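Local coordinates for tetracycline repressor protein class G (Acinetobacter baumannii, PDB 6RX9) that represses tetracycline resistance by binding operator DNA of the tetA promoter, with reduced affinity once tetracycline is bound, at residues K6-L14 and L51-M59; W75-L84 and N189-E200. All blocks are in the same frame, centred on the assembly; numbering follows the deposited sequence.

Contact 1: K6-L14 and L51-M59; sequences KGTVIAAAL and LLDALAEAM
Ile10 meets Leu51, Ala54, Leu55 and Ala58 through aliphatic carbons alone; no ring, amide or carboxylate of either segment lies between the two helices, so there are no flat faces or edges to match. Ile10 is a knob in the hole formed by those four residues. Its two branches divide the work: CG1, anti to the carbonyl carbon (chi1 -68°), carries CD1 to within 3.7 Å of Ala54 CB, with Leu51 CD1 beside it at 3.8 Å from the same Ile10 CD1. The other branch, Ile10 CG2, looks more loosely onto Leu55 CD2 (4.2 Å) and the methyl of Ala58. The short segments cross almost at right angles (-88°), their axes 10.5 Å apart at closest approach. This perpendicular packing joins helix 6-20, the first helix of the TetR-family DNA-binding domain, to helix 48-59, which runs on toward the ligand-binding core. Helix 27-34, part of the helix-turn-helix motif, adds Leu30 against both Ala13 and Leu51, while Phe45 packs on Ile10 and Ala54. Further along, Leu55 CD2 is the shared methyl: Ala13 CB lies 3.9 Å from it and Leu14 CD2 3.7 Å, the side chains of Leu14 and Leu55 lying side by side and running opposite ways. At the other margin the extended Lys6 chain lays CE alongside Ala54 CB, and its NZ remains 6.1 Å from Glu57 OE1, too distant for a salt bridge. Toward the core, the side chain of Met59 is about 7 Å from that of His100, a probable magnesium ligand.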
ATOM      1  N   LYS A   6       0.442 -17.406  24.475  1.00 42.20           N
ATOM      2  CA  LYS A   6       0.270 -16.420  23.373  1.00 40.38           C
ATOM      3  C   LYS A   6      -0.274 -17.122  22.121  1.00 39.27           C
ATOM      4  O   LYS A   6      -1.135 -16.528  21.436  1.00 38.03           O
ATOM      5  CB  LYS A   6       1.604 -15.724  23.090  1.00 40.78           C
ATOM      6  CG  LYS A   6       1.533 -14.550  22.126  1.00 39.98           C
ATOM      7  CD  LYS A   6       2.802 -13.732  22.109  1.00 40.63           C
ATOM      8  CE  LYS A   6       2.684 -12.464  21.293  1.00 40.21           C
ATOM      9  NZ  LYS A   6       3.922 -11.652  21.362  1.00 40.91           N
ATOM     10  N   GLY A   7       0.212 -18.332  21.829  1.00 38.74           N
ATOM     11  CA  GLY A   7      -0.228 -19.135  20.671  1.00 38.37           C
ATOM     12  C   GLY A   7      -1.727 -19.389  20.699  1.00 37.97           C
ATOM     13  O   GLY A   7      -2.378 -19.207  19.656  1.00 37.59           O
ATOM     14  N   THR A   8      -2.264 -19.774  21.859  1.00 38.10           N
ATOM     15  CA  THR A   8      -3.708 -20.068  22.060  1.00 38.22           C
ATOM     16  C   THR A   8      -4.518 -18.773  21.907  1.00 36.94           C
ATOM     17  O   THR A   8      -5.593 -18.827  21.281  1.00 37.22           O
ATOM     18  CB  THR A   8      -3.956 -20.735  23.418  1.00 39.45           C
ATOM     19  OG1 THR A   8      -3.075 -21.854  23.533  1.00 40.59           O
ATOM     20  CG2 THR A   8      -5.388 -21.191  23.589  1.00 40.34           C
ATOM     21  N   VAL A   9      -4.007 -17.660  22.442  1.00 36.12           N
ATOM     22  CA  VAL A   9      -4.664 -16.316  22.408  1.00 35.76           C
ATOM     23  C   VAL A   9      -4.794 -15.850  20.950  1.00 34.94           C
ATOM     24  O   VAL A   9      -5.900 -15.432  20.553  1.00 34.58           O
ATOM     25  CB  VAL A   9      -3.890 -15.287  23.258  1.00 35.61           C
ATOM     26  CG1 VAL A   9      -4.442 -13.879  23.090  1.00 35.35           C
ATOM     27  CG2 VAL A   9      -3.873 -15.670  24.732  1.00 36.52           C
ATOM     28  N   ILE A  10      -3.707 -15.903  20.179  1.00 34.83           N
ATOM     29  CA  ILE A  10      -3.671 -15.335  18.796  1.00 34.15           C
ATOM     30  C   ILE A  10      -4.486 -16.223  17.850  1.00 34.65           C
ATOM     31  O   ILE A  10      -5.108 -15.666  16.920  1.00 34.28           O
ATOM     32  CB  ILE A  10      -2.224 -15.111  18.315  1.00 33.85           C
ATOM     33  CG1 ILE A  10      -1.553 -13.986  19.107  1.00 33.86           C
ATOM     34  CG2 ILE A  10      -2.178 -14.844  16.814  1.00 33.27           C
ATOM     35  CD1 ILE A  10      -2.188 -12.623  18.912  1.00 33.63           C
ATOM     36  N   ALA A  11      -4.492 -17.542  18.064  1.00 35.44           N
ATOM     37  CA  ALA A  11      -5.325 -18.498  17.296  1.00 36.44           C
ATOM     38  C   ALA A  11      -6.794 -18.058  17.366  1.00 36.76           C
ATOM     39  O   ALA A  11      -7.455 -18.023  16.310  1.00 36.82           O
ATOM     40  CB  ALA A  11      -5.137 -19.900  17.815  1.00 37.70           C
ATOM     41  N   ALA A  12      -7.274 -17.708  18.564  1.00 37.08           N
ATOM     42  CA  ALA A  12      -8.655 -17.232  18.821  1.00 37.44           C
ATOM     43  C   ALA A  12      -8.866 -15.848  18.193  1.00 36.58           C
ATOM     44  O   ALA A  12      -9.961 -15.610  17.644  1.00 37.23           O
ATOM     45  CB  ALA A  12      -8.921 -17.208  20.306  1.00 37.98           C
ATOM     46  N   ALA A  13      -7.866 -14.966  18.290  1.00 35.40           N
ATOM     47  CA  ALA A  13      -7.904 -13.580  17.765  1.00 34.88           C
ATOM     48  C   ALA A  13      -8.045 -13.607  16.237  1.00 34.70           C
ATOM     49  O   ALA A  13      -8.773 -12.755  15.692  1.00 33.67           O
ATOM     50  CB  ALA A  13      -6.671 -12.824  18.195  1.00 34.10           C
ATOM     51  N   LEU A  14      -7.376 -14.555  15.574  1.00 35.15           N
ATOM     52  CA  LEU A  14      -7.431 -14.716  14.096  1.00 35.76           C
ATOM     53  C   LEU A  14      -8.846 -15.131  13.671  1.00 37.55           C
ATOM     54  O   LEU A  14      -9.369 -14.519  12.722  1.00 37.84           O
ATOM     55  CB  LEU A  14      -6.379 -15.737  13.651  1.00 35.67           C
ATOM     56  CG  LEU A  14      -4.940 -15.223  13.625  1.00 34.80           C
ATOM     57  CD1 LEU A  14      -3.960 -16.372  13.460  1.00 35.32           C
ATOM     58  CD2 LEU A  14      -4.742 -14.193  12.523  1.00 34.03           C
ATOM     59  N   LEU A  51      -2.121  -6.178  20.371  1.00 32.41           N
ATOM     60  CA  LEU A  51      -2.782  -7.349  19.730  1.00 32.20           C
ATOM     61  C   LEU A  51      -2.586  -7.284  18.207  1.00 31.81           C
ATOM     62  O   LEU A  51      -2.200  -8.320  17.616  1.00 30.89           O
ATOM     63  CB  LEU A  51      -4.270  -7.361  20.096  1.00 32.44           C
ATOM     64  CG  LEU A  51      -5.104  -8.459  19.436  1.00 32.43           C
ATOM     65  CD1 LEU A  51      -4.553  -9.835  19.766  1.00 32.57           C
ATOM     66  CD2 LEU A  51      -6.564  -8.355  19.848  1.00 33.44           C
ATOM     67  N   LEU A  52      -2.845  -6.123  17.596  1.00 31.94           N
ATOM     68  CA  LEU A  52      -2.708  -5.920  16.125  1.00 32.17           C
ATOM     69  C   LEU A  52      -1.258  -6.192  15.698  1.00 32.28           C
ATOM     70  O   LEU A  52      -1.076  -6.834  14.645  1.00 32.32           O
ATOM     71  CB  LEU A  52      -3.141  -4.499  15.744  1.00 32.38           C
ATOM     72  CG  LEU A  52      -4.637  -4.205  15.850  1.00 33.08           C
ATOM     73  CD1 LEU A  52      -4.946  -2.801  15.357  1.00 33.72           C
ATOM     74  CD2 LEU A  52      -5.463  -5.229  15.087  1.00 33.05           C
ATOM     75  N   ASP A  53      -0.275  -5.722  16.474  1.00 33.53           N
ATOM     76  CA  ASP A  53       1.176  -5.968  16.231  1.00 34.34           C
ATOM     77  C   ASP A  53       1.438  -7.477  16.141  1.00 33.95           C
ATOM     78  O   ASP A  53       2.153  -7.899  15.203  1.00 32.93           O
ATOM     79  CB  ASP A  53       2.056  -5.343  17.318  1.00 36.17           C
ATOM     80  CG  ASP A  53       2.103  -3.823  17.310  1.00 37.60           C
ATOM     81  OD1 ASP A  53       1.668  -3.220  16.308  1.00 39.05           O
ATOM     82  OD2 ASP A  53       2.573  -3.252  18.313  1.00 39.57           O
ATOM     83  N   ALA A  54       0.885  -8.260  17.073  1.00 33.28           N
ATOM     84  CA  ALA A  54       1.062  -9.731  17.154  1.00 33.41           C
ATOM     85  C   ALA A  54       0.361 -10.416  15.974  1.00 32.69           C
ATOM     86  O   ALA A  54       0.935 -11.380  15.429  1.00 32.79           O
ATOM     87  CB  ALA A  54       0.551 -10.250  18.475  1.00 33.79           C
ATOM     88  N   LEU A  55      -0.830  -9.943  15.594  1.00 32.15           N
ATOM     89  CA  LEU A  55      -1.602 -10.477  14.439  1.00 32.34           C
ATOM     90  C   LEU A  55      -0.802 -10.254  13.150  1.00 32.23           C
ATOM     91  O   LEU A  55      -0.715 -11.202  12.345  1.00 32.47           O
ATOM     92  CB  LEU A  55      -2.974  -9.796  14.364  1.00 32.28           C
ATOM     93  CG  LEU A  55      -3.981 -10.222  15.432  1.00 32.78           C
ATOM     94  CD1 LEU A  55      -5.206  -9.322  15.413  1.00 33.05           C
ATOM     95  CD2 LEU A  55      -4.389 -11.677  15.255  1.00 33.31           C
ATOM     96  N   ALA A  56      -0.232  -9.057  12.977  1.00 32.43           N
ATOM     97  CA  ALA A  56       0.557  -8.659  11.786  1.00 32.78           C
ATOM     98  C   ALA A  56       1.785  -9.570  11.640  1.00 33.48           C
ATOM     99  O   ALA A  56       2.073  -9.995  10.503  1.00 32.87           O
ATOM    100  CB  ALA A  56       0.954  -7.206  11.885  1.00 32.85           C
ATOM    101  N   GLU A  57       2.480  -9.868  12.742  1.00 34.27           N
ATOM    102  CA  GLU A  57       3.714 -10.700  12.727  1.00 35.39           C
ATOM    103  C   GLU A  57       3.347 -12.143  12.354  1.00 35.96           C
ATOM    104  O   GLU A  57       4.068 -12.735  11.524  1.00 35.78           O
ATOM    105  CB  GLU A  57       4.450 -10.625  14.065  1.00 36.86           C
ATOM    106  CG  GLU A  57       5.839 -11.244  14.013  1.00 37.89           C
ATOM    107  CD  GLU A  57       6.664 -11.138  15.286  1.00 39.22           C
ATOM    108  OE1 GLU A  57       6.494 -10.149  16.024  1.00 39.57           O
ATOM    109  OE2 GLU A  57       7.484 -12.049  15.532  1.00 40.60           O
ATOM    110  N   ALA A  58       2.271 -12.682  12.937  1.00 35.84           N
ATOM    111  CA  ALA A  58       1.767 -14.055  12.685  1.00 36.98           C
ATOM    112  C   ALA A  58       1.394 -14.217  11.206  1.00 37.81           C
ATOM    113  O   ALA A  58       1.733 -15.261  10.613  1.00 37.83           O
ATOM    114  CB  ALA A  58       0.589 -14.349  13.580  1.00 37.39           C
ATOM    115  N   MET A  59       0.730 -13.217  10.625  1.00 38.45           N
ATOM    116  CA  MET A  59       0.132 -13.315   9.266  1.00 40.14           C
ATOM    117  C   MET A  59       1.216 -13.468   8.190  1.00 40.44           C
ATOM    118  O   MET A  59       0.864 -13.933   7.095  1.00 40.98           O
ATOM    119  CB  MET A  59      -0.749 -12.102   8.961  1.00 40.67           C
ATOM    120  CG  MET A  59      -2.123 -12.218   9.592  1.00 42.37           C
ATOM    121  SD  MET A  59      -3.263 -10.946   9.026  1.00 44.43           S
ATOM    122  CE  MET A  59      -3.459 -11.425   7.312  1.00 43.32           C
TER

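Contact 2: W75-L84 and N189-E200; sequences WRVFLKENAL and NFGLDSLIAGFE
Lys80 NZ forms a salt bridge to Asp193 OD1 at 2.8 Å, using the syn lone pair of that oxygen. The lysine chain leaves the helix with CG anti to the backbone N (chi1 176°) and stays extended, so its stem fills the hole among Asn189, Leu192, Asp193 and Ile196 before the charge reaches the carboxylate. The second salt bridge is poorer: Arg76 NE to Glu200 OE1 is 3.0 Å but bent, NH1 adds another weak bond to the same oxygen, and the guanidinium and carboxylate planes stand 55° apart. The stronger partner of Arg76 is Asp74, which forms a salt bridge with NH2. Inward, the Trp75 ring carries Arg76 CG over its centre on one face and offers its edge to segment 189-200, CH2 lying 3.5 Å from Ile196 O and 3.6 Å from Glu200 CG. Ile196 is the reciprocal knob, among Trp75, Arg76, Leu79 and Lys80, its CD1 3.8 Å from Lys80 CB. Leu192 CD1 closes on Ala83 CB at 3.6 Å, and Leu79 CD1 touches CD2 of Phe199. Phe199 also touches Ser194 of the second subunit, as expected where helix 185-202 joins the four-helix dimer bundle of TetR repressors. Apolar packing thus forms the inner layer of this antiparallel pair, while the charges at its margin probably fix its alignment, Lys80 with Asp193 more firmly than Arg76 with Glu200.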
ATOM      1  N   TRP A  75      16.624 -15.832 -10.134  1.00 44.01           N
ATOM      2  CA  TRP A  75      16.145 -14.646  -9.374  1.00 42.35           C
ATOM      3  C   TRP A  75      14.694 -14.307  -9.745  1.00 41.00           C
ATOM      4  O   TRP A  75      13.976 -13.795  -8.867  1.00 38.85           O
ATOM      5  CB  TRP A  75      17.084 -13.449  -9.581  1.00 42.29           C
ATOM      6  CG  TRP A  75      17.140 -12.916 -10.981  1.00 41.92           C
ATOM      7  CD1 TRP A  75      17.981 -13.305 -11.984  1.00 43.18           C
ATOM      8  CD2 TRP A  75      16.333 -11.859 -11.525  1.00 40.97           C
ATOM      9  NE1 TRP A  75      17.746 -12.572 -13.117  1.00 42.72           N
ATOM     10  CE2 TRP A  75      16.740 -11.676 -12.865  1.00 41.46           C
ATOM     11  CE3 TRP A  75      15.308 -11.054 -11.014  1.00 39.67           C
ATOM     12  CZ2 TRP A  75      16.152 -10.721 -13.693  1.00 41.03           C
ATOM     13  CZ3 TRP A  75      14.728 -10.113 -11.834  1.00 39.19           C
ATOM     14  CH2 TRP A  75      15.145  -9.951 -13.154  1.00 39.81           C
ATOM     15  N   ARG A  76      14.274 -14.579 -10.985  1.00 41.31           N
ATOM     16  CA  ARG A  76      12.918 -14.224 -11.494  1.00 41.12           C
ATOM     17  C   ARG A  76      11.860 -15.067 -10.771  1.00 40.07           C
ATOM     18  O   ARG A  76      10.849 -14.491 -10.322  1.00 38.83           O
ATOM     19  CB  ARG A  76      12.832 -14.427 -13.009  1.00 42.94           C
ATOM     20  CG  ARG A  76      13.790 -13.556 -13.806  1.00 45.05           C
ATOM     21  CD  ARG A  76      13.623 -13.755 -15.302  1.00 47.35           C
ATOM     22  NE  ARG A  76      14.860 -13.502 -16.031  1.00 50.02           N
ATOM     23  CZ  ARG A  76      15.697 -14.431 -16.495  1.00 52.81           C
ATOM     24  NH1 ARG A  76      16.788 -14.057 -17.145  1.00 54.39           N
ATOM     25  NH2 ARG A  76      15.458 -15.720 -16.320  1.00 54.48           N
ATOM     26  N   VAL A  77      12.089 -16.376 -10.654  1.00 40.15           N
ATOM     27  CA  VAL A  77      11.158 -17.324  -9.974  1.00 40.10           C
ATOM     28  C   VAL A  77      11.130 -16.995  -8.474  1.00 38.97           C
ATOM     29  O   VAL A  77      10.025 -17.001  -7.901  1.00 37.94           O
ATOM     30  CB  VAL A  77      11.543 -18.792 -10.243  1.00 41.91           C
ATOM     31  CG1 VAL A  77      10.741 -19.757  -9.383  1.00 42.43           C
ATOM     32  CG2 VAL A  77      11.393 -19.139 -11.718  1.00 42.80           C
ATOM     33  N   PHE A  78      12.290 -16.695  -7.876  1.00 38.75           N
ATOM     34  CA  PHE A  78      12.425 -16.344  -6.437  1.00 38.24           C
ATOM     35  C   PHE A  78      11.557 -15.122  -6.107  1.00 36.43           C
ATOM     36  O   PHE A  78      10.771 -15.200  -5.145  1.00 34.85           O
ATOM     37  CB  PHE A  78      13.879 -16.061  -6.051  1.00 39.45           C
ATOM     38  CG  PHE A  78      14.019 -15.481  -4.666  1.00 39.62           C
ATOM     39  CD1 PHE A  78      13.664 -16.226  -3.553  1.00 40.18           C
ATOM     40  CD2 PHE A  78      14.471 -14.184  -4.476  1.00 39.91           C
ATOM     41  CE1 PHE A  78      13.770 -15.693  -2.278  1.00 40.19           C
ATOM     42  CE2 PHE A  78      14.572 -13.649  -3.201  1.00 39.74           C
ATOM     43  CZ  PHE A  78      14.225 -14.405  -2.105  1.00 40.04           C
ATOM     44  N   LEU A  79      11.702 -14.033  -6.870  1.00 35.85           N
ATOM     45  CA  LEU A  79      10.979 -12.754  -6.618  1.00 35.02           C
ATOM     46  C   LEU A  79       9.473 -12.959  -6.819  1.00 34.73           C
ATOM     47  O   LEU A  79       8.701 -12.430  -5.993  1.00 33.45           O
ATOM     48  CB  LEU A  79      11.516 -11.649  -7.533  1.00 34.81           C
ATOM     49  CG  LEU A  79      12.908 -11.119  -7.184  1.00 35.33           C
ATOM     50  CD1 LEU A  79      13.296  -9.976  -8.106  1.00 35.28           C
ATOM     51  CD2 LEU A  79      12.985 -10.681  -5.727  1.00 35.07           C
ATOM     52  N   LYS A  80       9.068 -13.698  -7.858  1.00 35.85           N
ATOM     53  CA  LYS A  80       7.633 -13.943  -8.174  1.00 36.57           C
ATOM     54  C   LYS A  80       7.003 -14.785  -7.059  1.00 36.57           C
ATOM     55  O   LYS A  80       5.957 -14.367  -6.535  1.00 35.26           O
ATOM     56  CB  LYS A  80       7.445 -14.622  -9.534  1.00 38.09           C
ATOM     57  CG  LYS A  80       5.999 -14.981  -9.854  1.00 39.08           C
ATOM     58  CD  LYS A  80       5.653 -14.980 -11.327  1.00 40.81           C
ATOM     59  CE  LYS A  80       4.158 -15.032 -11.567  1.00 41.52           C
ATOM     60  NZ  LYS A  80       3.831 -14.976 -13.011  1.00 42.63           N
ATOM     61  N   GLU A  81       7.613 -15.920  -6.709  1.00 37.85           N
ATOM     62  CA  GLU A  81       7.062 -16.852  -5.687  1.00 39.35           C
ATOM     63  C   GLU A  81       7.017 -16.146  -4.325  1.00 37.69           C
ATOM     64  O   GLU A  81       6.042 -16.374  -3.586  1.00 38.10           O
ATOM     65  CB  GLU A  81       7.868 -18.152  -5.639  1.00 42.02           C
ATOM     66  CG  GLU A  81       7.662 -19.033  -6.860  1.00 44.92           C
ATOM     67  CD  GLU A  81       6.235 -19.505  -7.093  1.00 46.82           C
ATOM     68  OE1 GLU A  81       5.927 -19.897  -8.232  1.00 50.03           O
ATOM     69  OE2 GLU A  81       5.431 -19.484  -6.137  1.00 48.56           O
ATOM     70  N   ASN A  82       8.015 -15.314  -4.015  1.00 36.68           N
ATOM     71  CA  ASN A  82       8.059 -14.502  -2.768  1.00 36.21           C
ATOM     72  C   ASN A  82       6.875 -13.522  -2.768  1.00 34.64           C
ATOM     73  O   ASN A  82       6.169 -13.442  -1.745  1.00 33.98           O
ATOM     74  CB  ASN A  82       9.392 -13.766  -2.614  1.00 36.78           C
ATOM     75  CG  ASN A  82       9.499 -13.012  -1.304  1.00 37.28           C
ATOM     76  OD1 ASN A  82       9.213 -11.819  -1.247  1.00 38.06           O
ATOM     77  ND2 ASN A  82       9.895 -13.700  -0.245  1.00 38.28           N
ATOM     78  N   ALA A  83       6.647 -12.823  -3.883  1.00 33.22           N
ATOM     79  CA  ALA A  83       5.549 -11.836  -4.031  1.00 32.44           C
ATOM     80  C   ALA A  83       4.196 -12.534  -3.844  1.00 32.02           C
ATOM     81  O   ALA A  83       3.355 -11.998  -3.093  1.00 31.28           O
ATOM     82  CB  ALA A  83       5.641 -11.140  -5.367  1.00 32.39           C
ATOM     83  N   LEU A  84       4.003 -13.695  -4.479  1.00 32.53           N
ATOM     84  CA  LEU A  84       2.717 -14.449  -4.463  1.00 33.33           C
ATOM     85  C   LEU A  84       2.403 -14.930  -3.038  1.00 33.14           C
ATOM     86  O   LEU A  84       1.223 -14.887  -2.640  1.00 32.93           O
ATOM     87  CB  LEU A  84       2.794 -15.619  -5.450  1.00 35.15           C
ATOM     88  CG  LEU A  84       2.737 -15.229  -6.928  1.00 35.90           C
ATOM     89  CD1 LEU A  84       3.240 -16.362  -7.807  1.00 37.44           C
ATOM     90  CD2 LEU A  84       1.327 -14.824  -7.332  1.00 36.22           C
ATOM     91  N   ASN A 189      -0.933 -10.391 -11.390  1.00 33.53           N
ATOM     92  CA  ASN A 189       0.158 -11.106 -12.103  1.00 34.80           C
ATOM     93  C   ASN A 189       0.733 -10.202 -13.201  1.00 33.83           C
ATOM     94  O   ASN A 189       1.956 -10.236 -13.393  1.00 33.62           O
ATOM     95  CB  ASN A 189      -0.306 -12.469 -12.622  1.00 36.93           C
ATOM     96  CG  ASN A 189      -0.357 -13.510 -11.523  1.00 38.70           C
ATOM     97  OD1 ASN A 189       0.656 -13.790 -10.882  1.00 40.26           O
ATOM     98  ND2 ASN A 189      -1.526 -14.078 -11.286  1.00 40.13           N
ATOM     99  N   PHE A 190      -0.089  -9.379 -13.857  1.00 33.58           N
ATOM    100  CA  PHE A 190       0.387  -8.464 -14.928  1.00 33.26           C
ATOM    101  C   PHE A 190       1.362  -7.435 -14.340  1.00 31.73           C
ATOM    102  O   PHE A 190       2.443  -7.251 -14.921  1.00 31.33           O
ATOM    103  CB  PHE A 190      -0.760  -7.775 -15.667  1.00 33.94           C
ATOM    104  CG  PHE A 190      -0.268  -6.748 -16.652  1.00 33.98           C
ATOM    105  CD1 PHE A 190       0.244  -7.138 -17.881  1.00 34.94           C
ATOM    106  CD2 PHE A 190      -0.259  -5.400 -16.330  1.00 33.86           C
ATOM    107  CE1 PHE A 190       0.722  -6.194 -18.778  1.00 35.06           C
ATOM    108  CE2 PHE A 190       0.218  -4.459 -17.228  1.00 34.15           C
ATOM    109  CZ  PHE A 190       0.706  -4.859 -18.452  1.00 34.46           C
ATOM    110  N   GLY A 191       0.999  -6.782 -13.231  1.00 30.86           N
ATOM    111  CA  GLY A 191       1.875  -5.813 -12.543  1.00 30.05           C
ATOM    112  C   GLY A 191       3.158  -6.462 -12.042  1.00 29.95           C
ATOM    113  O   GLY A 191       4.232  -5.838 -12.173  1.00 28.94           O
ATOM    114  N   LEU A 192       3.054  -7.665 -11.469  1.00 30.58           N
ATOM    115  CA  LEU A 192       4.206  -8.414 -10.895  1.00 31.14           C
ATOM    116  C   LEU A 192       5.186  -8.783 -12.017  1.00 31.81           C
ATOM    117  O   LEU A 192       6.389  -8.509 -11.860  1.00 31.98           O
ATOM    118  CB  LEU A 192       3.691  -9.664 -10.175  1.00 31.54           C
ATOM    119  CG  LEU A 192       4.757 -10.552  -9.532  1.00 31.98           C
ATOM    120  CD1 LEU A 192       5.704  -9.739  -8.662  1.00 31.88           C
ATOM    121  CD2 LEU A 192       4.107 -11.660  -8.723  1.00 32.26           C
ATOM    122  N   ASP A 193       4.677  -9.363 -13.106  1.00 32.88           N
ATOM    123  CA  ASP A 193       5.474  -9.790 -14.290  1.00 34.10           C
ATOM    124  C   ASP A 193       6.162  -8.569 -14.913  1.00 33.61           C
ATOM    125  O   ASP A 193       7.331  -8.698 -15.322  1.00 33.83           O
ATOM    126  CB  ASP A 193       4.600 -10.534 -15.303  1.00 35.54           C
ATOM    127  CG  ASP A 193       4.142 -11.906 -14.839  1.00 37.10           C
ATOM    128  OD1 ASP A 193       4.723 -12.426 -13.861  1.00 37.61           O
ATOM    129  OD2 ASP A 193       3.207 -12.449 -15.460  1.00 38.74           O
ATOM    130  N   SER A 194       5.469  -7.426 -14.979  1.00 32.94           N
ATOM    131  CA  SER A 194       6.008  -6.144 -15.504  1.00 32.54           C
ATOM    132  C   SER A 194       7.161  -5.661 -14.618  1.00 32.37           C
ATOM    133  O   SER A 194       8.215  -5.294 -15.160  1.00 32.18           O
ATOM    134  CB  SER A 194       4.926  -5.102 -15.622  1.00 32.36           C
ATOM    135  OG  SER A 194       3.939  -5.517 -16.558  1.00 32.80           O
ATOM    136  N   LEU A 195       6.976  -5.670 -13.297  1.00 31.90           N
ATOM    137  CA  LEU A 195       8.013  -5.235 -12.327  1.00 32.58           C
ATOM    138  C   LEU A 195       9.278  -6.088 -12.521  1.00 33.03           C
ATOM    139  O   LEU A 195      10.373  -5.508 -12.656  1.00 33.42           O
ATOM    140  CB  LEU A 195       7.444  -5.370 -10.910  1.00 32.79           C
ATOM    141  CG  LEU A 195       8.188  -4.619  -9.807  1.00 33.84           C
ATOM    142  CD1 LEU A 195       8.405  -3.157 -10.171  1.00 34.16           C
ATOM    143  CD2 LEU A 195       7.434  -4.730  -8.486  1.00 33.43           C
ATOM    144  N   ILE A 196       9.128  -7.414 -12.568  1.00 33.42           N
ATOM    145  CA  ILE A 196      10.272  -8.374 -12.659  1.00 34.70           C
ATOM    146  C   ILE A 196      10.951  -8.230 -14.031  1.00 35.57           C
ATOM    147  O   ILE A 196      12.196  -8.203 -14.063  1.00 36.49           O
ATOM    148  CB  ILE A 196       9.810  -9.814 -12.357  1.00 35.24           C
ATOM    149  CG1 ILE A 196       9.375  -9.954 -10.894  1.00 34.89           C
ATOM    150  CG2 ILE A 196      10.887 -10.825 -12.722  1.00 36.16           C
ATOM    151  CD1 ILE A 196       8.579 -11.202 -10.599  1.00 35.24           C
ATOM    152  N   ALA A 197      10.175  -8.129 -15.117  1.00 35.42           N
ATOM    153  CA  ALA A 197      10.687  -7.919 -16.495  1.00 36.39           C
ATOM    154  C   ALA A 197      11.535  -6.640 -16.540  1.00 36.68           C
ATOM    155  O   ALA A 197      12.584  -6.649 -17.213  1.00 37.38           O
ATOM    156  CB  ALA A 197       9.544  -7.854 -17.480  1.00 36.41           C
ATOM    157  N   GLY A 198      11.093  -5.584 -15.850  1.00 35.71           N
ATOM    158  CA  GLY A 198      11.797  -4.290 -15.751  1.00 36.31           C
ATOM    159  C   GLY A 198      13.127  -4.401 -15.024  1.00 37.10           C
ATOM    160  O   GLY A 198      14.075  -3.707 -15.435  1.00 37.56           O
ATOM    161  N   PHE A 199      13.203  -5.220 -13.970  1.00 37.39           N
ATOM    162  CA  PHE A 199      14.444  -5.450 -13.185  1.00 39.16           C
ATOM    163  C   PHE A 199      15.547  -5.993 -14.100  1.00 41.54           C
ATOM    164  O   PHE A 199      16.704  -5.563 -13.938  1.00 42.49           O
ATOM    165  CB  PHE A 199      14.207  -6.408 -12.014  1.00 38.16           C
ATOM    166  CG  PHE A 199      13.310  -5.889 -10.917  1.00 36.87           C
ATOM    167  CD1 PHE A 199      13.215  -4.533 -10.639  1.00 36.64           C
ATOM    168  CD2 PHE A 199      12.581  -6.773 -10.136  1.00 36.08           C
ATOM    169  CE1 PHE A 199      12.395  -4.075  -9.619  1.00 35.78           C
ATOM    170  CE2 PHE A 199      11.765  -6.312  -9.115  1.00 35.49           C
ATOM    171  CZ  PHE A 199      11.673  -4.965  -8.860  1.00 35.11           C
ATOM    172  N   GLU A 200      15.194  -6.881 -15.037  1.00 44.16           N
ATOM    173  CA  GLU A 200      16.147  -7.568 -15.956  1.00 47.39           C
ATOM    174  C   GLU A 200      17.143  -6.558 -16.544  1.00 49.20           C
ATOM    175  O   GLU A 200      18.352  -6.863 -16.542  1.00 50.13           O
ATOM    176  CB  GLU A 200      15.415  -8.282 -17.094  1.00 48.84           C
ATOM    177  CG  GLU A 200      14.440  -9.351 -16.632  1.00 49.69           C
ATOM    178  CD  GLU A 200      14.258 -10.516 -17.592  1.00 51.92           C
ATOM    179  OE1 GLU A 200      15.268 -11.180 -17.908  1.00 54.11           O
ATOM    180  OE2 GLU A 200      13.109 -10.763 -18.011  1.00 53.14           O
TER

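From the N terminus, contact 1 closes first: helix 48-59 returns to helix 6-20 after a loop of 36 residues that includes helices 27-34 and 38-42, gathering the DNA-binding domain into one unit. The chain then passes through helix 61-64, where His64 probably binds tetracycline, before contact 2 opens on helix 75-91. Its much longer loop of 104 residues takes in helices 96-102, 110-122, 127-155 and 170-182, and helix 185-202 closes it, tying the start of the core to its end. The two loops follow in series, neither nesting nor crossing. The centres of contact 1 and contact 2 lie about 30 Å apart, on opposite sides of the chain's centre; the nearest atoms of contact 1 and contact 2 are about 10 Å apart.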